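Local coordinates for putative exported protein (Bordetella parapertussis, PDB 3OCJ) that is of unknown function but probably acts as an S-adenosylmethionine-dependent methyltransferase, at residues L112-P126 with E186-I198. Residues are numbered along the deposited sequence; the frame is centred on the assembly and turned at random. Where two conformers were deposited one is given.
Sequences LQRHLRPGCVVASVP and EGYDLLTSNGLNI. With PLM (palmitic acid), chain D.
With CG of Asp189 anti to its own carbonyl carbon (chi1 -64°), the carboxylate turns back onto strand 121-124, where OD2 takes the N-H of Val121 on its anti lone pair, 2.8 Å from Val121 N and nearly straight at 172°. Ser193 does the like at the far end: OG, anti to the backbone N, donates to Val125 O at 2.7 Å. Between these two side-chain bonds, strands 121-124 and 188-192 run parallel as neighbours in the seven-stranded mixed sheet of order 3-2-1-4-5-7-6, the Rossmann-like fold of class I methyltransferases. Val121 O accepts two N-H groups, those of Asp189 and Leu190, where the second strand turns a corner. Beyond it the parallel ladder is regular: Ala123 N to Leu190 O, Thr192 N to Ala123 O, and Val125 N to Thr192 O.

On one face of the sheet the Ala123 methyl stands over the centre of the Tyr188 ring, CB 3.5 Å from the centroid and 9° off the normal, a CH-pi contact; Val121 CG1 meets the ring edge instead. The Tyr188 OH is hydrogen-bonded to Thr184 OG1. On the other face, Leu190 lies alongside Val122, its CB 3.9 Å from Val122 CG1, and both its methyls reach His115 CB on helix 96-115. The Leu112 side chain, from the same helix, crosses that of Thr192 at about a right angle, its CD2 4.0 Å from Thr192 CB. Ser124 OG, hydrogen-bonded to Glu132, touches Thr192 CG2.

Past the strands, Pro126, which follows a cis peptide bond, sets the CD corner of its ring against the Leu196 branch point, CD to CG 3.5 Å, while one water donates to Pro126 O at 2.7 Å and accepts from Asn194 N.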
# COMPACT_ATOMS: atom_id res chain seq x y z
N LEU A 112 8.07 -13.43 -2.69
CA LEU A 112 8.58 -13.84 -1.39
C LEU A 112 8.67 -15.36 -1.34
O LEU A 112 9.67 -15.91 -0.87
CB LEU A 112 7.72 -13.28 -0.25
CG LEU A 112 7.76 -11.75 -0.16
CD1 LEU A 112 6.60 -11.24 0.68
CD2 LEU A 112 9.11 -11.26 0.39
N GLN A 113 7.66 -16.05 -1.87
CA GLN A 113 7.68 -17.51 -1.87
C GLN A 113 8.90 -18.06 -2.64
O GLN A 113 9.55 -19.00 -2.19
CB GLN A 113 6.39 -18.09 -2.45
CG GLN A 113 6.26 -19.59 -2.24
CD GLN A 113 5.92 -19.93 -0.80
OE1 GLN A 113 4.97 -19.40 -0.24
NE2 GLN A 113 6.71 -20.81 -0.20
N ARG A 114 9.17 -17.47 -3.79
CA ARG A 114 10.29 -17.87 -4.64
C ARG A 114 11.64 -17.72 -3.94
O ARG A 114 12.54 -18.55 -4.12
CB ARG A 114 10.28 -17.02 -5.93
CG ARG A 114 11.55 -17.10 -6.74
CD ARG A 114 11.40 -16.33 -8.06
NE ARG A 114 12.69 -16.16 -8.72
CZ ARG A 114 12.85 -15.69 -9.96
NH1 ARG A 114 14.07 -15.58 -10.46
NH2 ARG A 114 11.79 -15.35 -10.69
N HIS A 115 11.78 -16.67 -3.14
CA HIS A 115 13.06 -16.35 -2.52
C HIS A 115 13.26 -16.97 -1.13
O HIS A 115 14.37 -16.99 -0.62
CB HIS A 115 13.26 -14.82 -2.47
CG HIS A 115 13.43 -14.21 -3.82
ND1 HIS A 115 14.67 -14.00 -4.39
CD2 HIS A 115 12.52 -13.77 -4.72
CE1 HIS A 115 14.51 -13.46 -5.58
NE2 HIS A 115 13.22 -13.33 -5.82
N LEU A 116 12.18 -17.48 -0.54
CA LEU A 116 12.22 -18.08 0.79
C LEU A 116 13.13 -19.32 0.79
O LEU A 116 13.10 -20.11 -0.15
CB LEU A 116 10.81 -18.48 1.20
CG LEU A 116 10.38 -18.49 2.67
CD1 LEU A 116 10.46 -17.09 3.26
CD2 LEU A 116 8.96 -19.03 2.77
N ARG A 117 13.93 -19.47 1.84
CA ARG A 117 14.74 -20.68 2.05
C ARG A 117 14.68 -21.04 3.54
O ARG A 117 14.39 -20.19 4.37
CB ARG A 117 16.21 -20.43 1.68
CG ARG A 117 16.47 -20.08 0.22
CD ARG A 117 16.19 -21.25 -0.70
NE ARG A 117 16.60 -20.94 -2.07
CZ ARG A 117 15.83 -20.33 -2.96
NH1 ARG A 117 14.59 -19.98 -2.63
NH2 ARG A 117 16.28 -20.09 -4.18
N PRO A 118 14.98 -22.30 3.87
CA PRO A 118 14.98 -22.69 5.29
C PRO A 118 15.90 -21.78 6.10
O PRO A 118 16.99 -21.44 5.64
CB PRO A 118 15.54 -24.12 5.27
CG PRO A 118 15.21 -24.63 3.89
CD PRO A 118 15.30 -23.43 2.98
N GLY A 119 15.45 -21.38 7.29
CA GLY A 119 16.28 -20.61 8.20
C GLY A 119 16.47 -19.15 7.86
O GLY A 119 17.20 -18.43 8.54
N CYS A 120 15.82 -18.67 6.80
CA CYS A 120 16.02 -17.28 6.42
C CYS A 120 15.31 -16.32 7.37
O CYS A 120 14.33 -16.68 8.04
CB CYS A 120 15.62 -17.02 4.97
SG CYS A 120 13.86 -17.04 4.64
N VAL A 121 15.85 -15.11 7.45
CA VAL A 121 15.26 -14.06 8.25
C VAL A 121 14.58 -13.09 7.29
O VAL A 121 15.22 -12.51 6.41
CB VAL A 121 16.31 -13.33 9.09
CG1 VAL A 121 15.66 -12.22 9.89
CG2 VAL A 121 17.02 -14.31 10.02
N VAL A 122 13.27 -12.94 7.44
CA VAL A 122 12.49 -12.10 6.53
C VAL A 122 11.90 -10.94 7.33
O VAL A 122 11.23 -11.15 8.35
CB VAL A 122 11.33 -12.88 5.90
CG1 VAL A 122 10.63 -12.04 4.85
CG2 VAL A 122 11.85 -14.17 5.28
N ALA A 123 12.12 -9.72 6.86
CA ALA A 123 11.58 -8.54 7.53
C ALA A 123 10.52 -7.86 6.67
O ALA A 123 10.62 -7.87 5.45
CB ALA A 123 12.69 -7.56 7.83
N SER A 124 9.52 -7.26 7.30
CA SER A 124 8.56 -6.42 6.61
C SER A 124 8.57 -5.04 7.26
O SER A 124 8.47 -4.94 8.49
CB SER A 124 7.16 -7.03 6.66
OG SER A 124 6.22 -6.20 5.99
N VAL A 125 8.69 -3.99 6.44
CA VAL A 125 8.88 -2.63 6.93
C VAL A 125 8.19 -1.67 5.96
O VAL A 125 8.67 -1.50 4.84
CB VAL A 125 10.39 -2.25 6.97
CG1 VAL A 125 10.58 -0.87 7.61
CG2 VAL A 125 11.23 -3.33 7.67
N PRO A 126 7.06 -1.05 6.36
CA PRO A 126 6.32 -1.21 7.61
C PRO A 126 5.48 -2.47 7.55
O PRO A 126 4.85 -2.74 6.51
CB PRO A 126 5.42 0.03 7.63
CG PRO A 126 5.13 0.28 6.17
CD PRO A 126 6.37 -0.15 5.42
N GLU A 186 22.88 -5.64 8.06
CA GLU A 186 22.99 -7.03 7.62
C GLU A 186 22.25 -8.00 8.55
O GLU A 186 22.82 -8.99 9.02
CB GLU A 186 24.46 -7.43 7.47
CG GLU A 186 25.23 -6.60 6.45
CD GLU A 186 26.64 -7.11 6.20
OE1 GLU A 186 27.06 -8.07 6.88
OE2 GLU A 186 27.33 -6.56 5.32
N GLY A 187 20.98 -7.70 8.82
CA GLY A 187 20.16 -8.52 9.68
C GLY A 187 19.19 -9.43 8.96
O GLY A 187 18.73 -10.42 9.52
N TYR A 188 18.86 -9.10 7.71
CA TYR A 188 17.78 -9.81 7.02
C TYR A 188 18.20 -10.41 5.69
O TYR A 188 18.97 -9.81 4.93
CB TYR A 188 16.58 -8.88 6.78
CG TYR A 188 16.27 -7.95 7.93
CD1 TYR A 188 16.09 -8.45 9.21
CD2 TYR A 188 16.14 -6.58 7.72
CE1 TYR A 188 15.80 -7.60 10.27
CE2 TYR A 188 15.85 -5.73 8.77
CZ TYR A 188 15.69 -6.24 10.03
OH TYR A 188 15.40 -5.38 11.07
N ASP A 189 17.66 -11.58 5.38
CA ASP A 189 17.88 -12.19 4.07
C ASP A 189 16.93 -11.62 3.03
O ASP A 189 17.26 -11.53 1.84
CB ASP A 189 17.68 -13.70 4.17
CG ASP A 189 18.69 -14.34 5.07
OD1 ASP A 189 19.88 -14.41 4.66
OD2 ASP A 189 18.32 -14.75 6.18
N LEU A 190 15.74 -11.26 3.48
CA LEU A 190 14.68 -10.78 2.62
C LEU A 190 13.98 -9.64 3.34
O LEU A 190 13.74 -9.72 4.54
CB LEU A 190 13.67 -11.90 2.38
CG LEU A 190 13.67 -12.64 1.06
CD1 LEU A 190 12.68 -13.79 1.14
CD2 LEU A 190 13.30 -11.69 -0.07
N LEU A 191 13.66 -8.57 2.62
CA LEU A 191 12.93 -7.45 3.21
C LEU A 191 11.83 -7.05 2.25
O LEU A 191 12.07 -6.90 1.05
CB LEU A 191 13.87 -6.26 3.49
CG LEU A 191 13.26 -5.10 4.31
CD1 LEU A 191 14.32 -4.33 5.11
CD2 LEU A 191 12.46 -4.13 3.43
N THR A 192 10.61 -6.94 2.75
CA THR A 192 9.50 -6.49 1.94
C THR A 192 8.94 -5.15 2.48
O THR A 192 8.89 -4.93 3.70
CB THR A 192 8.41 -7.57 1.84
OG1 THR A 192 7.37 -7.13 0.97
CG2 THR A 192 7.86 -7.91 3.22
N SER A 193 8.55 -4.27 1.57
CA SER A 193 8.05 -2.95 1.92
C SER A 193 6.96 -2.51 0.96
O SER A 193 7.16 -2.50 -0.25
CB SER A 193 9.19 -1.93 1.91
OG SER A 193 8.72 -0.64 2.29
N ASN A 194 5.82 -2.12 1.52
CA ASN A 194 4.75 -1.54 0.73
C ASN A 194 4.12 -0.39 1.50
O ASN A 194 3.89 -0.51 2.70
CB ASN A 194 3.69 -2.61 0.42
CG ASN A 194 2.51 -2.06 -0.37
OD1 ASN A 194 1.39 -1.96 0.14
ND2 ASN A 194 2.75 -1.69 -1.61
N GLY A 195 3.84 0.71 0.81
CA GLY A 195 3.05 1.79 1.38
C GLY A 195 3.79 2.91 2.08
O GLY A 195 3.20 3.65 2.89
N LEU A 196 5.08 3.08 1.80
CA LEU A 196 5.83 4.21 2.34
C LEU A 196 6.24 5.18 1.26
O LEU A 196 5.97 6.38 1.33
CB LEU A 196 7.09 3.75 3.08
CG LEU A 196 6.95 3.19 4.49
CD1 LEU A 196 8.33 2.85 5.03
CD2 LEU A 196 6.25 4.22 5.38
N ASN A 197 6.94 4.66 0.25
CA ASN A 197 7.48 5.53 -0.78
C ASN A 197 6.41 6.36 -1.49
O ASN A 197 6.65 7.50 -1.88
CB ASN A 197 8.33 4.74 -1.79
CG ASN A 197 7.62 3.49 -2.33
OD1 ASN A 197 6.41 3.30 -2.13
ND2 ASN A 197 8.36 2.66 -3.03
N ILE A 198 5.22 5.77 -1.67
CA ILE A 198 4.15 6.44 -2.39
C ILE A 198 3.59 7.65 -1.64
O ILE A 198 2.86 8.45 -2.23
CB ILE A 198 3.01 5.48 -2.74
CG1 ILE A 198 2.40 4.86 -1.47
CG2 ILE A 198 3.52 4.41 -3.71
CD1 ILE A 198 1.33 3.80 -1.74
C1 PLM D . -1.30 2.28 0.57
O1 PLM D . -0.96 1.10 0.38
O2 PLM D . -1.12 2.78 1.70
C2 PLM D . -1.94 3.13 -0.52
C3 PLM D . -2.34 2.33 -1.76
C4 PLM D . -3.21 3.22 -2.65
C5 PLM D . -3.49 2.64 -4.02
C6 PLM D . -4.36 1.39 -3.96
C7 PLM D . -5.48 1.49 -2.92
C8 PLM D . -6.53 2.53 -3.26
C9 PLM D . -7.60 2.49 -2.17
CA PLM D . -8.91 3.13 -2.59
CB PLM D . -10.05 2.55 -1.75
CC PLM D . -11.29 3.43 -1.78
CD PLM D . -12.37 2.84 -0.89
CE PLM D . -13.54 3.81 -0.79
CF PLM D . -14.42 3.52 0.41
CG PLM D . -15.03 2.13 0.36
O HOH W 1 5.47 -3.63 4.03